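Glycerol-3-phosphate dehydrogenase [NAD(P)+] (Coxiella burnetii, PDB 3K96) probably catalyses the reversible NAD(P)H-dependent reduction of dihydroxyacetone phosphate to sn-glycerol 3-phosphate, the precursor for phospholipid synthesis. Local coordinates at residues 48-53 with 82-87; 102-107 with 128-133; 173-178 with 262-267; 247-252 with 322-327. One frame throughout, in Å; residues are numbered along the deposited sequence.

Contact 1. Residues 48-53 with 82-87; sequences LARKGQ and PFPETL
Thr86 has chi1 at 53°, which sets OG1 between its own backbone N and carbonyl carbon and aims it at the turn after helix 39-49. CG2 then lies on the other branch, anti to the carbonyl carbon. Across the contact, Thr86 OG1 can make a weak hydrogen bond to Gln53 O at 3.2 Å. Ala49 O lies 3.0 Å from Thr86 OG1, and the single hydroxyl proton may go to either carbonyl. The methyl branch, Thr86 CG2, rests 3.7 Å from Gly52 O. Gly52 has positive phi and closes the helix with a Schellman motif. Ala49 O already receives Gly52 N within that turn.

Beside this polar cluster, the Ala49 methyl packs against Leu87 and Pro84. Ala49 CB touches Leu87 CB at 3.6 Å and Pro84 CG at 4.0 Å. Leu87 also packs on Ala45 and Leu46 of the same helix, and Val55 of strand 55-58 backs the group.

Arg50 lies further out. Its chain runs straight from CG to NE, past the Pro84 ring. Arg50 NH2 gives a hydrogen bond to a water at 2.8 Å, which meets the guanidinium at its edge. The same water donates to Pro82 O at 3.0 Å. Arg50 NH2 is also hydrogen-bonded to Ala169 O.

The chemistry is therefore divided. Apolar packing holds the end of the helix to the loop on the inner side, while the polar links further out are weak or pass through water.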
loop_
_atom_site.group_PDB
_atom_site.type_symbol
_atom_site.label_atom_id
_atom_site.label_comp_id
_atom_site.label_asym_id
_atom_site.label_seq_id
_atom_site.Cartn_x
_atom_site.Cartn_y
_atom_site.Cartn_z
ATOM N N LEU A 48 18.426 7.061 -19.807
ATOM C CA LEU A 48 18.998 6.577 -21.063
ATOM C C LEU A 48 20.259 7.342 -21.475
ATOM O O LEU A 48 21.264 6.735 -21.822
ATOM C CB LEU A 48 17.953 6.653 -22.192
ATOM C CG LEU A 48 16.667 5.838 -21.964
ATOM C CD1 LEU A 48 15.639 6.095 -23.046
ATOM C CD2 LEU A 48 16.973 4.356 -21.843
ATOM N N ALA A 49 20.208 8.668 -21.441
ATOM C CA ALA A 49 21.347 9.483 -21.883
ATOM C C ALA A 49 22.595 9.233 -21.021
ATOM O O ALA A 49 23.729 9.215 -21.533
ATOM C CB ALA A 49 20.968 10.999 -21.956
ATOM N N ARG A 50 22.390 8.980 -19.725
ATOM C CA ARG A 50 23.509 8.676 -18.832
ATOM C C ARG A 50 24.247 7.405 -19.201
ATOM O O ARG A 50 25.409 7.238 -18.837
ATOM C CB ARG A 50 23.055 8.580 -17.368
ATOM C CG ARG A 50 22.804 9.934 -16.728
ATOM C CD ARG A 50 21.983 9.778 -15.458
ATOM N NE ARG A 50 21.718 11.050 -14.802
ATOM C CZ ARG A 50 20.893 11.192 -13.767
ATOM N NH1 ARG A 50 20.236 10.135 -13.290
ATOM N NH2 ARG A 50 20.716 12.383 -13.211
ATOM N N LYS A 51 23.577 6.490 -19.881
ATOM C CA LYS A 51 24.219 5.246 -20.286
ATOM C C LYS A 51 24.937 5.452 -21.634
ATOM O O LYS A 51 25.568 4.541 -22.155
ATOM C CB LYS A 51 23.175 4.123 -20.353
ATOM C CG LYS A 51 22.427 3.920 -18.992
ATOM C CD LYS A 51 20.975 3.436 -19.200
ATOM C CE LYS A 51 20.821 1.973 -19.330
ATOM N NZ LYS A 51 20.876 1.339 -18.016
ATOM N N GLY A 52 24.842 6.657 -22.184
ATOM C CA GLY A 52 25.530 6.984 -23.435
ATOM C C GLY A 52 24.641 6.904 -24.664
ATOM O O GLY A 52 25.085 7.214 -25.768
ATOM N N GLN A 53 23.386 6.492 -24.484
ATOM C CA GLN A 53 22.447 6.436 -25.597
ATOM C C GLN A 53 22.089 7.849 -26.036
ATOM O O GLN A 53 21.992 8.765 -25.214
ATOM C CB GLN A 53 21.175 5.688 -25.182
ATOM C CG GLN A 53 21.417 4.246 -24.759
ATOM C CD GLN A 53 20.209 3.638 -24.075
ATOM O OE1 GLN A 53 19.064 3.969 -24.402
ATOM N NE2 GLN A 53 20.457 2.748 -23.101
ATOM N N PRO A 82 21.634 18.351 -14.592
ATOM C CA PRO A 82 22.143 18.723 -15.922
ATOM C C PRO A 82 22.128 17.575 -16.915
ATOM O O PRO A 82 22.325 16.408 -16.546
ATOM C CB PRO A 82 23.600 19.135 -15.664
ATOM C CG PRO A 82 23.712 19.349 -14.180
ATOM C CD PRO A 82 22.681 18.451 -13.555
ATOM N N PHE A 83 21.892 17.920 -18.171
ATOM C CA PHE A 83 21.864 16.941 -19.222
ATOM C C PHE A 83 23.259 16.430 -19.587
ATOM O O PHE A 83 24.194 17.187 -19.625
ATOM C CB PHE A 83 21.283 17.526 -20.519
ATOM C CG PHE A 83 19.856 17.988 -20.428
ATOM C CD1 PHE A 83 19.034 17.609 -19.389
ATOM C CD2 PHE A 83 19.298 18.678 -21.490
ATOM C CE1 PHE A 83 17.712 18.011 -19.351
ATOM C CE2 PHE A 83 17.975 19.060 -21.478
ATOM C CZ PHE A 83 17.175 18.726 -20.402
ATOM N N PRO A 84 23.388 15.126 -19.854
ATOM C CA PRO A 84 24.643 14.625 -20.392
ATOM C C PRO A 84 24.734 15.100 -21.854
ATOM O O PRO A 84 23.740 15.562 -22.417
ATOM C CB PRO A 84 24.482 13.105 -20.341
ATOM C CG PRO A 84 23.368 12.857 -19.406
ATOM C CD PRO A 84 22.489 14.048 -19.428
ATOM N N GLU A 85 25.908 15.001 -22.462
ATOM C CA GLU A 85 26.084 15.474 -23.835
ATOM C C GLU A 85 25.146 14.778 -24.845
ATOM O O GLU A 85 24.728 15.384 -25.813
ATOM C CB GLU A 85 27.568 15.315 -24.247
ATOM C CG GLU A 85 27.927 15.848 -25.649
ATOM C CD GLU A 85 27.659 17.350 -25.806
ATOM O OE1 GLU A 85 27.569 17.834 -26.970
ATOM O OE2 GLU A 85 27.519 18.046 -24.764
ATOM N N THR A 86 24.778 13.524 -24.587
ATOM C CA THR A 86 23.929 12.751 -25.514
ATOM C C THR A 86 22.433 13.075 -25.455
ATOM O O THR A 86 21.647 12.517 -26.238
ATOM C CB THR A 86 24.146 11.247 -25.343
ATOM O OG1 THR A 86 23.980 10.892 -23.963
ATOM C CG2 THR A 86 25.567 10.854 -25.803
ATOM N N LEU A 87 22.050 13.981 -24.553
ATOM C CA LEU A 87 20.662 14.388 -24.408
ATOM C C LEU A 87 20.471 15.789 -24.966
ATOM O O LEU A 87 21.085 16.744 -24.481
ATOM C CB LEU A 87 20.250 14.339 -22.937
ATOM C CG LEU A 87 18.887 14.894 -22.525
ATOM C CD1 LEU A 87 17.751 14.412 -23.387
ATOM C CD2 LEU A 87 18.648 14.532 -21.055
HETATM O O HOH W 1 21.814 14.868 -14.026
#

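Contact 2. Residues 102-107 with 128-133; sequences DILIVV and RIAWGT
Asp102 and Arg128 run alongside each other in the same direction and form a two-pronged salt bridge. Arg128 NE gives a nearly straight bond to Asp102 OD1 at 2.8 Å, with the oxygen in the guanidinium plane. Arg128 NH2 reaches Asp102 OD2 at 3.0 Å, on the syn lone pair. The bend of Arg128 at chi3 (-68°) turns the guanidinium side-on to the carboxylate. The two planes are 31° apart, and the two bonds restrict the rotation of the guanidinium.

Further along, four backbone hydrogen bonds join the parallel strands 102-105 and 128-131, the last from Gly132 N just beyond the strand. The bond from Ala130 N to Ile103 O is 2.7 Å long and straight (179°). Ile105 is held at both its polar backbone atoms, N to Ala130 O and O from Gly132 N. Beyond the strand ends, Thr133 OG1 donates to Val107 O at 2.8 Å, in the carbonyl plane.

On one face Leu104 CD1 meets Ala130 CB at 3.9 Å. On the other, the side chains of Ile105 and Ile129 cross obliquely, with Ile105 CD1 3.9 Å from Ile129 CG2.

Around these groups, Asp188 of helix 183-193 gives Arg128 a second acidic partner, and Phe185 packs over the Asp102 face. Helices 109-119 and 143-151 pack against the isoleucine face. Val106 lies close to Trp40, a predicted NADPH-binding residue. The strands and helix 109-119 form a beta-alpha-beta unit of the Rossmann-type dinucleotide-binding domain.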
loop_
_atom_site.group_PDB
_atom_site.type_symbol
_atom_site.label_atom_id
_atom_site.label_comp_id
_atom_site.label_asym_id
_atom_site.label_seq_id
_atom_site.Cartn_x
_atom_site.Cartn_y
_atom_site.Cartn_z
ATOM N N ASP A 102 11.974 4.766 -32.884
ATOM C CA ASP A 102 11.475 4.400 -31.537
ATOM C C ASP A 102 11.130 5.661 -30.779
ATOM O O ASP A 102 11.987 6.515 -30.560
ATOM C CB ASP A 102 12.495 3.582 -30.757
ATOM C CG ASP A 102 12.606 2.159 -31.264
ATOM O OD1 ASP A 102 11.734 1.729 -32.048
ATOM O OD2 ASP A 102 13.547 1.460 -30.853
ATOM N N ILE A 103 9.866 5.762 -30.373
ATOM C CA ILE A 103 9.344 6.950 -29.717
ATOM C C ILE A 103 8.696 6.618 -28.373
ATOM O O ILE A 103 7.919 5.671 -28.268
ATOM C CB ILE A 103 8.264 7.574 -30.611
ATOM C CG1 ILE A 103 8.795 7.719 -32.052
ATOM C CG2 ILE A 103 7.794 8.891 -30.043
ATOM C CD1 ILE A 103 7.732 8.053 -33.069
ATOM N N LEU A 104 9.009 7.424 -27.363
ATOM C CA LEU A 104 8.487 7.239 -26.005
ATOM C C LEU A 104 7.729 8.494 -25.587
ATOM O O LEU A 104 8.319 9.550 -25.364
ATOM C CB LEU A 104 9.640 6.935 -25.051
ATOM C CG LEU A 104 9.338 6.875 -23.555
ATOM C CD1 LEU A 104 8.215 5.866 -23.228
ATOM C CD2 LEU A 104 10.629 6.546 -22.829
ATOM N N ILE A 105 6.411 8.383 -25.538
ATOM C CA ILE A 105 5.554 9.505 -25.221
ATOM C C ILE A 105 5.290 9.598 -23.713
ATOM O O ILE A 105 4.845 8.638 -23.107
ATOM C CB ILE A 105 4.183 9.366 -25.927
ATOM C CG1 ILE A 105 4.370 9.211 -27.452
ATOM C CG2 ILE A 105 3.295 10.543 -25.566
ATOM C CD1 ILE A 105 3.077 8.952 -28.222
ATOM N N VAL A 106 5.519 10.780 -23.140
ATOM C CA VAL A 106 5.334 10.992 -21.713
ATOM C C VAL A 106 4.668 12.356 -21.449
ATOM O O VAL A 106 5.142 13.136 -20.646
ATOM C CB VAL A 106 6.686 10.922 -20.947
ATOM C CG1 VAL A 106 6.436 10.792 -19.463
ATOM C CG2 VAL A 106 7.528 9.722 -21.410
ATOM N N VAL A 107 3.573 12.639 -22.140
ATOM C CA VAL A 107 2.835 13.869 -21.927
ATOM C C VAL A 107 1.622 13.570 -21.014
ATOM O O VAL A 107 1.283 12.413 -20.774
ATOM C CB VAL A 107 2.392 14.458 -23.266
ATOM C CG1 VAL A 107 3.618 14.762 -24.135
ATOM C CG2 VAL A 107 1.455 13.517 -24.000
ATOM N N ARG A 128 7.871 2.414 -33.828
ATOM C CA ARG A 128 7.401 1.736 -32.622
ATOM C C ARG A 128 7.139 2.811 -31.592
ATOM O O ARG A 128 7.941 3.729 -31.430
ATOM C CB ARG A 128 8.426 0.728 -32.127
ATOM C CG ARG A 128 8.799 -0.282 -33.201
ATOM C CD ARG A 128 9.623 -1.395 -32.637
ATOM N NE ARG A 128 10.956 -0.990 -32.214
ATOM C CZ ARG A 128 11.861 -1.842 -31.749
ATOM N NH1 ARG A 128 11.567 -3.129 -31.639
ATOM N NH2 ARG A 128 13.051 -1.413 -31.393
ATOM N N ILE A 129 6.028 2.669 -30.882
ATOM C CA ILE A 129 5.572 3.676 -29.944
ATOM C C ILE A 129 5.367 3.152 -28.531
ATOM O O ILE A 129 4.589 2.243 -28.296
ATOM C CB ILE A 129 4.250 4.311 -30.458
ATOM C CG1 ILE A 129 4.508 5.067 -31.769
ATOM C CG2 ILE A 129 3.642 5.315 -29.433
ATOM C CD1 ILE A 129 3.252 5.496 -32.450
ATOM N N ALA A 130 6.094 3.736 -27.590
ATOM C CA ALA A 130 5.953 3.375 -26.183
ATOM C C ALA A 130 5.483 4.620 -25.480
ATOM O O ALA A 130 5.645 5.704 -26.013
ATOM C CB ALA A 130 7.278 2.890 -25.608
ATOM N N TRP A 131 4.842 4.471 -24.311
ATOM C CA TRP A 131 4.426 5.633 -23.533
ATOM C C TRP A 131 4.549 5.387 -22.020
ATOM O O TRP A 131 4.479 4.247 -21.531
ATOM C CB TRP A 131 2.996 6.091 -23.864
ATOM C CG TRP A 131 1.967 5.047 -23.573
ATOM C CD1 TRP A 131 1.300 4.852 -22.392
ATOM C CD2 TRP A 131 1.512 4.040 -24.464
ATOM N NE1 TRP A 131 0.454 3.772 -22.501
ATOM C CE2 TRP A 131 0.569 3.257 -23.768
ATOM C CE3 TRP A 131 1.812 3.717 -25.790
ATOM C CZ2 TRP A 131 -0.075 2.178 -24.354
ATOM C CZ3 TRP A 131 1.172 2.638 -26.373
ATOM C CH2 TRP A 131 0.239 1.881 -25.653
ATOM N N GLY A 132 4.773 6.493 -21.316
ATOM C CA GLY A 132 4.835 6.539 -19.861
ATOM C C GLY A 132 3.623 7.278 -19.323
ATOM O O GLY A 132 3.436 7.366 -18.094
ATOM N N THR A 133 2.815 7.834 -20.239
ATOM C CA THR A 133 1.563 8.520 -19.880
ATOM C C THR A 133 0.627 7.562 -19.141
ATOM O O THR A 133 0.565 6.387 -19.467
ATOM C CB THR A 133 0.828 8.990 -21.155
ATOM O OG1 THR A 133 1.694 9.842 -21.921
ATOM C CG2 THR A 133 -0.487 9.709 -20.833
#

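Contact 3. Residues 173-178 with 262-267; sequences PTAVSL and TGLAGL
Ser177 is bonded through its backbone to Ser160 of strand 156-160, while its OG lies 3.6 Å from Leu264 CB. No hydrogen bond crosses between the two segments, so van der Waals contact carries the join. Leu264 reaches over the strand with its forked end. Its chi1 of -66° places CG anti to the carbonyl carbon and beside the backbone N, and both methyls of the fork press on the same side of the strand, over Ala175 and Val176. Leu264 CD1 meets Val176 C at 3.8 Å and Ala175 CB at 3.9 Å. The other branch, Leu264 CD2, lies 3.7 Å from Ala175 O. Ala265 approaches the same serine more loosely.

Gly263 is the N-cap of helix 264-275, so Leu264 belongs to its first turn. Val176 points away from this helix, and its side chain packs on Ser163, with Gly161 close by. Both are predicted to bind sn-glycerol 3-phosphate.

Strand 174-180 runs between strands 156-160 and 198-203 and is antiparallel to the first. Tyr201 of strand 198-203 touches both Ala175 and Leu264. Thr174 OG1 bonds to Asn234 ND2 of the second subunit, and Ala238 of that subunit packs on Ala175, so sheet, helix start and dimer partner come together here.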
loop_
_atom_site.group_PDB
_atom_site.type_symbol
_atom_site.label_atom_id
_atom_site.label_comp_id
_atom_site.label_asym_id
_atom_site.label_seq_id
_atom_site.Cartn_x
_atom_site.Cartn_y
_atom_site.Cartn_z
ATOM N N PRO A 173 16.945 3.502 -6.013
ATOM C CA PRO A 173 16.350 2.261 -6.538
ATOM C C PRO A 173 14.885 2.411 -6.884
ATOM O O PRO A 173 14.079 2.888 -6.062
ATOM C CB PRO A 173 16.559 1.253 -5.394
ATOM C CG PRO A 173 17.713 1.782 -4.639
ATOM C CD PRO A 173 17.553 3.273 -4.688
ATOM N N THR A 174 14.564 2.002 -8.107
ATOM C CA THR A 174 13.240 2.112 -8.659
ATOM C C THR A 174 12.931 0.877 -9.462
ATOM O O THR A 174 13.839 0.292 -10.094
ATOM C CB THR A 174 13.171 3.339 -9.583
ATOM O OG1 THR A 174 13.415 4.520 -8.800
ATOM C CG2 THR A 174 11.806 3.451 -10.274
ATOM N N ALA A 175 11.658 0.462 -9.434
ATOM C CA ALA A 175 11.218 -0.702 -10.208
ATOM C C ALA A 175 9.908 -0.370 -10.900
ATOM O O ALA A 175 9.004 0.172 -10.279
ATOM C CB ALA A 175 11.080 -1.925 -9.306
ATOM N N VAL A 176 9.823 -0.663 -12.205
ATOM C CA VAL A 176 8.624 -0.411 -12.990
ATOM C C VAL A 176 8.318 -1.610 -13.880
ATOM O O VAL A 176 9.175 -2.466 -14.115
ATOM C CB VAL A 176 8.740 0.831 -13.891
ATOM C CG1 VAL A 176 8.852 2.115 -13.062
ATOM C CG2 VAL A 176 9.939 0.680 -14.872
ATOM N N SER A 177 7.076 -1.692 -14.345
ATOM C CA SER A 177 6.684 -2.767 -15.249
ATOM C C SER A 177 6.714 -2.237 -16.675
ATOM O O SER A 177 6.555 -1.045 -16.907
ATOM C CB SER A 177 5.274 -3.274 -14.938
ATOM O OG SER A 177 5.183 -3.830 -13.629
ATOM N N LEU A 178 6.923 -3.137 -17.619
ATOM C CA LEU A 178 6.883 -2.783 -19.028
ATOM C C LEU A 178 6.106 -3.872 -19.771
ATOM O O LEU A 178 6.504 -5.042 -19.781
ATOM C CB LEU A 178 8.283 -2.598 -19.576
ATOM C CG LEU A 178 8.372 -2.042 -20.986
ATOM C CD1 LEU A 178 9.707 -1.307 -21.175
ATOM C CD2 LEU A 178 8.163 -3.128 -22.037
ATOM N N THR A 262 -1.822 -6.604 -8.264
ATOM C CA THR A 262 -1.011 -6.725 -7.067
ATOM C C THR A 262 0.463 -6.448 -7.361
ATOM O O THR A 262 1.316 -6.581 -6.477
ATOM C CB THR A 262 -1.140 -8.129 -6.468
ATOM O OG1 THR A 262 -0.765 -9.096 -7.456
ATOM C CG2 THR A 262 -2.584 -8.400 -6.032
ATOM N N GLY A 263 0.764 -6.050 -8.601
ATOM C CA GLY A 263 2.157 -5.761 -9.002
ATOM C C GLY A 263 2.526 -4.289 -8.932
ATOM O O GLY A 263 1.803 -3.475 -8.356
ATOM N N LEU A 264 3.661 -3.952 -9.561
ATOM C CA LEU A 264 4.183 -2.599 -9.571
ATOM C C LEU A 264 3.249 -1.564 -10.158
ATOM O O LEU A 264 3.149 -0.458 -9.614
ATOM C CB LEU A 264 5.516 -2.571 -10.326
ATOM C CG LEU A 264 6.677 -3.323 -9.691
ATOM C CD1 LEU A 264 7.813 -3.629 -10.706
ATOM C CD2 LEU A 264 7.201 -2.527 -8.458
ATOM N N ALA A 265 2.550 -1.921 -11.244
ATOM C CA ALA A 265 1.663 -0.981 -11.950
ATOM C C ALA A 265 0.323 -0.767 -11.207
ATOM O O ALA A 265 -0.340 0.256 -11.383
ATOM C CB ALA A 265 1.422 -1.457 -13.383
ATOM N N GLY A 266 -0.044 -1.715 -10.353
ATOM C CA GLY A 266 -1.278 -1.588 -9.576
ATOM C C GLY A 266 -0.880 -1.137 -8.187
ATOM O O GLY A 266 -0.611 0.052 -7.957
ATOM N N LEU A 267 -0.794 -2.104 -7.280
ATOM C CA LEU A 267 -0.419 -1.869 -5.878
ATOM C C LEU A 267 0.786 -0.964 -5.650
ATOM O O LEU A 267 0.735 -0.053 -4.831
ATOM C CB LEU A 267 -0.157 -3.214 -5.196
ATOM C CG LEU A 267 0.487 -3.166 -3.817
ATOM C CD1 LEU A 267 -0.428 -2.465 -2.836
ATOM C CD2 LEU A 267 0.830 -4.561 -3.363
#

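Contact 4. Residues 247-252 with 322-327; sequences MGRLVS and AIEMPL
A loop between two helices, 307-320 and 326-336, lies against helix 233-253, with Ile323, Glu324 and Met325 meeting Arg249 and Leu250. A Schellman motif with Ala322 at positive phi ends the first helix, and Met325 is the N-cap of the second.

Arg249 makes the polar link. Arg249 NH2 donates to Glu324 O over a short 2.6 Å, but the bond is bent, at 140°. The donor stands 33° off the carbonyl plane. Arg249 starts with CG anti to its backbone N and bends at chi3 (-59°), which turns the guanidinium back to the loop. Its aliphatic part also takes part: Arg249 CG touches Ile323 CG2 at 4.0 Å as the two side chains pass each other head to tail. Glu324 OE1 lies over one face of the guanidinium, 4.5 Å from Arg249 NH2. This is charge attraction at most, since no N-H points at the oxygen.

The inner side is apolar. Leu250 CD1 and Ile323 CD1 meet at 3.6 Å, their side chains nearly at right angles. Met325 curls in so that its CE comes to 4.3 Å from Leu250 CB. Leu211 and Val215 of helix 206-228 pack on the same leucine.

Glu246 OE2, one turn before Leu250, accepts a hydrogen bond from Leu327 N. Side chains of helix 233-253 thus bond to backbone atoms of the loop and of the next helix start, within the all-helical C-terminal domain of this dehydrogenase family.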
loop_
_atom_site.group_PDB
_atom_site.type_symbol
_atom_site.label_atom_id
_atom_site.label_comp_id
_atom_site.label_asym_id
_atom_site.label_seq_id
_atom_site.Cartn_x
_atom_site.Cartn_y
_atom_site.Cartn_z
ATOM N N MET A 247 -10.310 -0.768 -8.851
ATOM C CA MET A 247 -9.295 -0.795 -9.893
ATOM C C MET A 247 -9.357 -2.226 -10.503
ATOM O O MET A 247 -9.373 -2.390 -11.708
ATOM C CB MET A 247 -7.907 -0.498 -9.314
ATOM C CG MET A 247 -6.763 -0.463 -10.334
ATOM S SD MET A 247 -5.130 -0.242 -9.558
ATOM C CE MET A 247 -5.252 1.452 -9.004
ATOM N N GLY A 248 -9.460 -3.240 -9.648
ATOM C CA GLY A 248 -9.511 -4.636 -10.106
ATOM C C GLY A 248 -10.736 -4.937 -10.957
ATOM O O GLY A 248 -10.657 -5.687 -11.948
ATOM N N ARG A 249 -11.868 -4.339 -10.588
ATOM C CA ARG A 249 -13.114 -4.527 -11.327
ATOM C C ARG A 249 -12.988 -3.974 -12.756
ATOM O O ARG A 249 -13.384 -4.616 -13.733
ATOM C CB ARG A 249 -14.276 -3.856 -10.588
ATOM C CG ARG A 249 -15.622 -4.189 -11.178
ATOM C CD ARG A 249 -16.815 -3.708 -10.302
ATOM N NE ARG A 249 -16.785 -4.284 -8.959
ATOM C CZ ARG A 249 -16.502 -3.624 -7.842
ATOM N NH1 ARG A 249 -16.500 -4.279 -6.689
ATOM N NH2 ARG A 249 -16.253 -2.318 -7.854
ATOM N N LEU A 250 -12.444 -2.777 -12.867
ATOM C CA LEU A 250 -12.233 -2.161 -14.146
ATOM C C LEU A 250 -11.269 -3.008 -15.000
ATOM O O LEU A 250 -11.536 -3.288 -16.176
ATOM C CB LEU A 250 -11.664 -0.768 -13.951
ATOM C CG LEU A 250 -11.423 0.026 -15.238
ATOM C CD1 LEU A 250 -12.737 0.238 -15.963
ATOM C CD2 LEU A 250 -10.736 1.363 -14.940
ATOM N N VAL A 251 -10.161 -3.413 -14.396
ATOM C CA VAL A 251 -9.185 -4.239 -15.059
ATOM C C VAL A 251 -9.857 -5.537 -15.532
ATOM O O VAL A 251 -9.733 -5.939 -16.710
ATOM C CB VAL A 251 -8.014 -4.563 -14.098
ATOM C CG1 VAL A 251 -7.138 -5.704 -14.638
ATOM C CG2 VAL A 251 -7.202 -3.309 -13.833
ATOM N N SER A 252 -10.622 -6.155 -14.634
ATOM C CA SER A 252 -11.267 -7.425 -14.942
ATOM C C SER A 252 -12.210 -7.348 -16.110
ATOM O O SER A 252 -12.190 -8.220 -16.976
ATOM C CB SER A 252 -12.013 -7.980 -13.727
ATOM O OG SER A 252 -12.464 -9.292 -14.028
ATOM N N ALA A 322 -21.434 0.220 -17.344
ATOM C CA ALA A 322 -22.070 -0.160 -16.064
ATOM C C ALA A 322 -21.077 -0.810 -15.075
ATOM O O ALA A 322 -21.300 -1.907 -14.566
ATOM C CB ALA A 322 -23.276 -1.088 -16.313
ATOM N N ILE A 323 -19.977 -0.122 -14.805
ATOM C CA ILE A 323 -18.984 -0.625 -13.886
ATOM C C ILE A 323 -19.079 0.149 -12.596
ATOM O O ILE A 323 -19.010 1.367 -12.593
ATOM C CB ILE A 323 -17.567 -0.455 -14.437
ATOM C CG1 ILE A 323 -17.453 -1.112 -15.814
ATOM C CG2 ILE A 323 -16.567 -1.057 -13.486
ATOM C CD1 ILE A 323 -16.080 -0.956 -16.434
ATOM N N GLU A 324 -19.229 -0.569 -11.498
ATOM C CA GLU A 324 -19.323 0.059 -10.206
ATOM C C GLU A 324 -17.945 0.452 -9.674
ATOM O O GLU A 324 -17.089 -0.404 -9.461
ATOM C CB GLU A 324 -19.966 -0.870 -9.191
ATOM C CG GLU A 324 -20.170 -0.130 -7.858
ATOM C CD GLU A 324 -20.621 -1.021 -6.717
ATOM O OE1 GLU A 324 -20.659 -2.260 -6.896
ATOM O OE2 GLU A 324 -20.924 -0.469 -5.633
ATOM N N MET A 325 -17.753 1.745 -9.441
ATOM C CA MET A 325 -16.495 2.266 -8.927
ATOM C C MET A 325 -16.864 3.371 -7.962
ATOM O O MET A 325 -16.907 4.535 -8.347
ATOM C CB MET A 325 -15.636 2.819 -10.083
ATOM C CG MET A 325 -15.418 1.820 -11.197
ATOM S SD MET A 325 -14.182 2.406 -12.376
ATOM C CE MET A 325 -12.731 2.403 -11.302
ATOM N N PRO A 326 -17.150 2.998 -6.700
ATOM C CA PRO A 326 -17.623 3.932 -5.670
ATOM C C PRO A 326 -16.703 5.086 -5.340
ATOM O O PRO A 326 -17.196 6.205 -5.194
ATOM C CB PRO A 326 -17.848 3.048 -4.420
ATOM C CG PRO A 326 -17.672 1.618 -4.864
ATOM C CD PRO A 326 -17.132 1.590 -6.258
ATOM N N LEU A 327 -15.401 4.846 -5.181
ATOM C CA LEU A 327 -14.500 5.957 -4.884
ATOM C C LEU A 327 -14.459 6.955 -6.036
ATOM O O LEU A 327 -14.551 8.166 -5.813
ATOM C CB LEU A 327 -13.081 5.529 -4.490
ATOM C CG LEU A 327 -12.927 5.058 -3.034
ATOM C CD1 LEU A 327 -13.729 3.792 -2.764
ATOM C CD2 LEU A 327 -11.455 4.861 -2.665
#

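Contacts 2 and 3 are buried and both reach the mixed sheet, whereas contacts 1 and 4 are partly buried and lie on opposite sides of the chain's centre, about 41 Å apart between centres. Contacts 1 and 2 belong to the N-terminal part of the protein and contact 4 to the C-terminal part. Contact 3 joins the two parts. It also meets contact 4, where Gly266 CA touches Met247 SD at 4.1 Å. Their chemistry differs. Regular backbone bonds dominate contact 2, and contact 3 has none across it. Backbone carbonyls meet a threonine hydroxyl in contact 1 and an arginine in contact 4, each beside a small apolar patch.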